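Local coordinates for probable sulfate-binding lipoprotein SubI (Mycobacterium tuberculosis, PDB 6DDN) that probably captures sulfate outside the cytoplasmic membrane and carries it for uptake, at residues P215-G218 / R219-T222; E112-I115 / A116-V119. All coordinates share one frame; numbering follows the deposited sequence.

Interaction 1. Residues P215-G218 / R219-T222; sequences PGSG and REAT. With SO4 (sulfate ion), chain C.
Two first torsions fold S217 and E220 back on each other where helix 218-227 begins. S217 places OG between its own backbone N and carbonyl carbon (chi1 65°), and E220 swings CG to the side of its backbone N (chi1 -67°), then runs out extended toward the preceding loop. S217 is the N-cap: its OG accepts from E220 N at 3.3 Å, a long bond but nearly straight (169°). The carboxylate of E220 reaches back to the residue before the cap, where G216 N donates to OE1 at 2.8 Å; the nitrogen sits almost along the C-O axis, but its N-H is bent away from that line. A true capping box would return the glutamate to the N-cap nitrogen, so this is a close relative of that motif. Behind the cap the helix starts regularly, with A221 N to S217 O at 2.8 Å and T222 N to G218 O at 2.8 Å. P215 CG lies 3.7 Å from A221 CB, an apolar contact between proline ring and alanine methyl. R219 turns away to a salt bridge with E239. G218 N, at N1 just after the cap, donates to sulfate O3 at 2.8 Å; A60, S175, S177 and Y236 also bind the anion. A buried, uncharged cap and a helix start facing the sulfate imply that it is held by neutral donors, probably with some help from the helix dipole.

Interaction 2. Residues E112-I115 / A116-V119; sequences EPDI and ARLV. With SO4 (sulfate ion), chain E.
E112 and A116 start the backbone pattern of helix 113-120: A116 N donates to E112 O at 3.0 Å, in the carbonyl plane, and the same oxygen also accepts from I115 N at 2.7 Å, so two N-H groups share one acceptor at the first turn. The spacing of four residues then repeats, from R117 N to P113 O at 3.0 Å and from V119 N to I115 O at 3.0 Å. On one flank D114 and R117 lie side by side and point the same way. R117 leaves the helix extended and bends only at chi3 (-69°), which brings its guanidinium edge to the aspartate: NH2 donates to D114 OD1 at 3.1 Å, meeting that oxygen on its anti side, with the two planes 27° apart. OD1 lies in the guanidinium plane, while NH2 is 19° out of the carboxylate plane. Meanwhile OD2 accepts from S91 OG, which, with the R117 bond, should limit rotation of the carboxylate. The NE and NH1 edge of R117 grips a single sulfate oxygen, O4, at 3.2 Å and 3.0 Å, and R96 NE binds the same ion, so two arginines from different helices share it. I115 and L118 face V107. The pair is an i to i+3 salt bridge in a helix that follows strand 106-108, parallel to strand 53-58, and packs against helix 91-99, as in the alpha/beta lobes of periplasmic binding proteins.

How the interactions relate
Along the chain interaction 2 comes first and interaction 1 follows about a hundred residues later; their centres are 21 Å apart and their nearest atoms about 10 Å, without touching. Each involves the N-terminal part of a helix. Helix 113-120 follows strand 106-108, which pairs with strand 53-58, whereas helix 218-227 precedes strand 232-236, which pairs with strand 138-147. Strand 257-267 pairs with both 106-108 and 138-147 and so links the two regions. A60, just after strand 53-58, and G218 in the other region bind one sulfate, consistent with a ligand site in the cleft between two lobes. The sulfate of interaction 2, bound by R117 and R96, is separate and probably comes from the crystallisation liquor.

Interaction 1. Residues P215-G218 / R219-T222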
ATOM      1  N   PRO A 215       0.233  -8.739  13.456  1.00 57.73           N
ATOM      2  CA  PRO A 215       1.422  -8.916  12.616  1.00 55.18           C
ATOM      3  C   PRO A 215       2.055  -7.578  12.261  1.00 53.35           C
ATOM      4  O   PRO A 215       1.405  -6.531  12.237  1.00 51.80           O
ATOM      5  CB  PRO A 215       0.880  -9.625  11.370  1.00 54.00           C
ATOM      6  CG  PRO A 215      -0.564  -9.274  11.334  1.00 56.33           C
ATOM      7  CD  PRO A 215      -0.997  -9.164  12.765  1.00 58.89           C
ATOM      8  N   GLY A 216       3.360  -7.631  11.978  1.00 52.80           N
ATOM      9  CA  GLY A 216       4.120  -6.409  11.778  1.00 50.82           C
ATOM     10  C   GLY A 216       3.873  -5.718  10.456  1.00 50.55           C
ATOM     11  O   GLY A 216       4.000  -4.493  10.367  1.00 47.95           O
ATOM     12  N   SER A 217       3.518  -6.470   9.417  1.00 50.38           N
ATOM     13  CA  SER A 217       3.361  -5.890   8.092  1.00 44.87           C
ATOM     14  C   SER A 217       2.242  -6.608   7.351  1.00 45.76           C
ATOM     15  O   SER A 217       1.784  -7.679   7.755  1.00 48.44           O
ATOM     16  CB  SER A 217       4.670  -5.958   7.297  1.00 41.36           C
ATOM     17  OG  SER A 217       5.043  -7.299   7.030  1.00 42.86           O
ATOM     18  N   GLY A 218       1.805  -5.992   6.250  1.00 44.17           N
ATOM     19  CA  GLY A 218       0.775  -6.612   5.429  1.00 39.70           C
ATOM     20  C   GLY A 218       1.205  -7.958   4.879  1.00 47.46           C
ATOM     21  O   GLY A 218       0.394  -8.879   4.760  1.00 57.36           O
ATOM     22  N   ARG A 219       2.489  -8.091   4.541  1.00 53.00           N
ATOM     23  CA  ARG A 219       3.003  -9.376   4.081  1.00 50.78           C
ATOM     24  C   ARG A 219       2.952 -10.412   5.196  1.00 53.74           C
ATOM     25  O   ARG A 219       2.517 -11.551   4.984  1.00 51.14           O
ATOM     26  CB  ARG A 219       4.430  -9.215   3.555  1.00 48.05           C
ATOM     27  CG  ARG A 219       5.124 -10.527   3.211  1.00 48.17           C
ATOM     28  CD  ARG A 219       4.329 -11.350   2.201  1.00 48.82           C
ATOM     29  NE  ARG A 219       3.705 -10.517   1.175  1.00 50.79           N
ATOM     30  CZ  ARG A 219       4.318 -10.107   0.070  1.00 44.00           C
ATOM     31  NH1 ARG A 219       5.577 -10.454  -0.158  1.00 41.79           N
ATOM     32  NH2 ARG A 219       3.672  -9.346  -0.804  1.00 37.93           N
ATOM     33  N   GLU A 220       3.396 -10.033   6.398  1.00 53.48           N
ATOM     34  CA  GLU A 220       3.280 -10.932   7.541  1.00 56.98           C
ATOM     35  C   GLU A 220       1.824 -11.259   7.843  1.00 57.13           C
ATOM     36  O   GLU A 220       1.516 -12.374   8.282  1.00 57.54           O
ATOM     37  CB  GLU A 220       3.954 -10.316   8.768  1.00 59.84           C
ATOM     38  CG  GLU A 220       5.464 -10.184   8.652  1.00 63.49           C
ATOM     39  CD  GLU A 220       6.088  -9.555   9.884  1.00 76.53           C
ATOM     40  OE1 GLU A 220       5.338  -9.242  10.833  1.00 83.07           O
ATOM     41  OE2 GLU A 220       7.324  -9.372   9.905  1.00 79.59           O
ATOM     42  N   ALA A 221       0.917 -10.308   7.613  1.00 55.55           N
ATOM     43  CA  ALA A 221      -0.504 -10.587   7.791  1.00 55.63           C
ATOM     44  C   ALA A 221      -1.004 -11.581   6.750  1.00 54.23           C
ATOM     45  O   ALA A 221      -1.835 -12.445   7.058  1.00 51.52           O
ATOM     46  CB  ALA A 221      -1.305  -9.288   7.725  1.00 56.28           C
ATOM     47  N   THR A 222      -0.511 -11.471   5.512  1.00 51.07           N
ATOM     48  CA  THR A 222      -0.887 -12.426   4.475  1.00 49.03           C
ATOM     49  C   THR A 222      -0.383 -13.824   4.809  1.00 52.57           C
ATOM     50  O   THR A 222      -1.082 -14.817   4.573  1.00 53.00           O
ATOM     51  CB  THR A 222      -0.336 -11.982   3.118  1.00 47.38           C
ATOM     52  OG1 THR A 222      -0.603 -10.589   2.919  1.00 53.06           O
ATOM     53  CG2 THR A 222      -0.975 -12.785   1.993  1.00 43.01           C
TER
HETATM   54  S   SO4 C 401       3.131  -2.589   4.904  1.00 49.61           S
HETATM   55  O1  SO4 C 401       4.570  -2.453   4.697  1.00 48.23           O
HETATM   56  O2  SO4 C 401       2.529  -3.193   3.718  1.00 48.53           O
HETATM   57  O3  SO4 C 401       2.873  -3.439   6.061  1.00 48.17           O
HETATM   58  O4  SO4 C 401       2.550  -1.271   5.135  1.00 48.78           O

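Interaction 2. Residues E112-I115 / A116-V119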
ATOM      1  N   GLU A 112       2.151   8.051   2.773  1.00 56.71           N
ATOM      2  CA  GLU A 112       2.937   9.280   2.694  1.00 57.72           C
ATOM      3  C   GLU A 112       3.643   9.651   3.996  1.00 60.51           C
ATOM      4  O   GLU A 112       4.785  10.138   3.920  1.00 61.13           O
ATOM      5  CB  GLU A 112       2.038  10.432   2.222  1.00 61.45           C
ATOM      6  CG  GLU A 112       2.739  11.782   2.123  1.00 64.72           C
ATOM      7  CD  GLU A 112       2.662  12.581   3.410  1.00 67.17           C
ATOM      8  OE1 GLU A 112       3.480  13.507   3.585  1.00 70.57           O
ATOM      9  OE2 GLU A 112       1.787  12.277   4.247  1.00 68.72           O
ATOM     10  N   PRO A 113       3.046   9.492   5.189  1.00 60.71           N
ATOM     11  CA  PRO A 113       3.795   9.789   6.426  1.00 61.25           C
ATOM     12  C   PRO A 113       5.171   9.149   6.487  1.00 59.40           C
ATOM     13  O   PRO A 113       6.110   9.757   7.017  1.00 62.28           O
ATOM     14  CB  PRO A 113       2.879   9.236   7.521  1.00 63.10           C
ATOM     15  CG  PRO A 113       1.522   9.349   6.955  1.00 64.71           C
ATOM     16  CD  PRO A 113       1.620   9.233   5.470  1.00 62.28           C
ATOM     17  N   ASP A 114       5.317   7.935   5.955  1.00 55.99           N
ATOM     18  CA  ASP A 114       6.615   7.274   5.957  1.00 54.76           C
ATOM     19  C   ASP A 114       7.609   7.958   5.027  1.00 56.85           C
ATOM     20  O   ASP A 114       8.814   7.707   5.135  1.00 55.72           O
ATOM     21  CB  ASP A 114       6.448   5.803   5.581  1.00 50.87           C
ATOM     22  CG  ASP A 114       5.680   5.020   6.630  1.00 52.16           C
ATOM     23  OD1 ASP A 114       5.816   5.344   7.829  1.00 54.24           O
ATOM     24  OD2 ASP A 114       4.940   4.086   6.260  1.00 51.66           O
ATOM     25  N   ILE A 115       7.133   8.808   4.120  1.00 53.24           N
ATOM     26  CA  ILE A 115       8.026   9.674   3.356  1.00 54.75           C
ATOM     27  C   ILE A 115       8.311  10.963   4.113  1.00 62.27           C
ATOM     28  O   ILE A 115       9.441  11.456   4.108  1.00 65.24           O
ATOM     29  CB  ILE A 115       7.430   9.963   1.962  1.00 53.95           C
ATOM     30  CG1 ILE A 115       7.229   8.663   1.181  1.00 52.02           C
ATOM     31  CG2 ILE A 115       8.331  10.901   1.184  1.00 55.35           C
ATOM     32  CD1 ILE A 115       8.518   7.951   0.835  1.00 49.30           C
ATOM     33  N   ALA A 116       7.293  11.509   4.784  1.00 50.24           N
ATOM     34  CA  ALA A 116       7.467  12.748   5.535  1.00 52.25           C
ATOM     35  C   ALA A 116       8.490  12.596   6.652  1.00 55.34           C
ATOM     36  O   ALA A 116       9.218  13.550   6.955  1.00 59.59           O
ATOM     37  CB  ALA A 116       6.125  13.209   6.101  1.00 51.93           C
ATOM     38  N   ARG A 117       8.557  11.421   7.282  1.00 51.99           N
ATOM     39  CA  ARG A 117       9.579  11.193   8.300  1.00 54.47           C
ATOM     40  C   ARG A 117      10.974  11.377   7.719  1.00 57.76           C
ATOM     41  O   ARG A 117      11.846  11.978   8.357  1.00 66.97           O
ATOM     42  CB  ARG A 117       9.429   9.795   8.902  1.00 52.96           C
ATOM     43  CG  ARG A 117      10.531   9.440   9.896  1.00 59.36           C
ATOM     44  CD  ARG A 117      10.494   7.975  10.307  1.00 61.71           C
ATOM     45  NE  ARG A 117       9.333   7.658  11.132  1.00 63.69           N
ATOM     46  CZ  ARG A 117       8.231   7.071  10.675  1.00 65.06           C
ATOM     47  NH1 ARG A 117       7.221   6.820  11.497  1.00 67.85           N
ATOM     48  NH2 ARG A 117       8.138   6.732   9.396  1.00 61.91           N
ATOM     49  N   LEU A 118      11.200  10.877   6.502  1.00 54.53           N
ATOM     50  CA  LEU A 118      12.498  11.049   5.860  1.00 55.38           C
ATOM     51  C   LEU A 118      12.739  12.497   5.457  1.00 56.94           C
ATOM     52  O   LEU A 118      13.885  12.960   5.470  1.00 62.00           O
ATOM     53  CB  LEU A 118      12.609  10.135   4.644  1.00 53.46           C
ATOM     54  CG  LEU A 118      12.497   8.644   4.947  1.00 54.10           C
ATOM     55  CD1 LEU A 118      13.068   7.855   3.801  1.00 49.20           C
ATOM     56  CD2 LEU A 118      13.221   8.303   6.235  1.00 60.96           C
ATOM     57  N   VAL A 119      11.682  13.222   5.089  1.00 52.09           N
ATOM     58  CA  VAL A 119      11.831  14.642   4.789  1.00 56.77           C
ATOM     59  C   VAL A 119      12.198  15.409   6.052  1.00 61.37           C
ATOM     60  O   VAL A 119      13.098  16.258   6.047  1.00 63.28           O
ATOM     61  CB  VAL A 119      10.547  15.194   4.145  1.00 51.87           C
ATOM     62  CG1 VAL A 119      10.751  16.635   3.714  1.00 54.77           C
ATOM     63  CG2 VAL A 119      10.139  14.342   2.960  1.00 48.75           C
TER
HETATM   64  S   SO4 E 403       8.784   7.557  14.881  1.00 96.07           S
HETATM   65  O1  SO4 E 403      10.192   7.704  14.527  1.00 95.22           O
HETATM   66  O2  SO4 E 403       8.403   6.150  14.793  1.00 94.43           O
HETATM   67  O3  SO4 E 403       8.569   8.030  16.245  1.00 99.57           O
HETATM   68  O4  SO4 E 403       7.965   8.343  13.964  1.00 96.29           O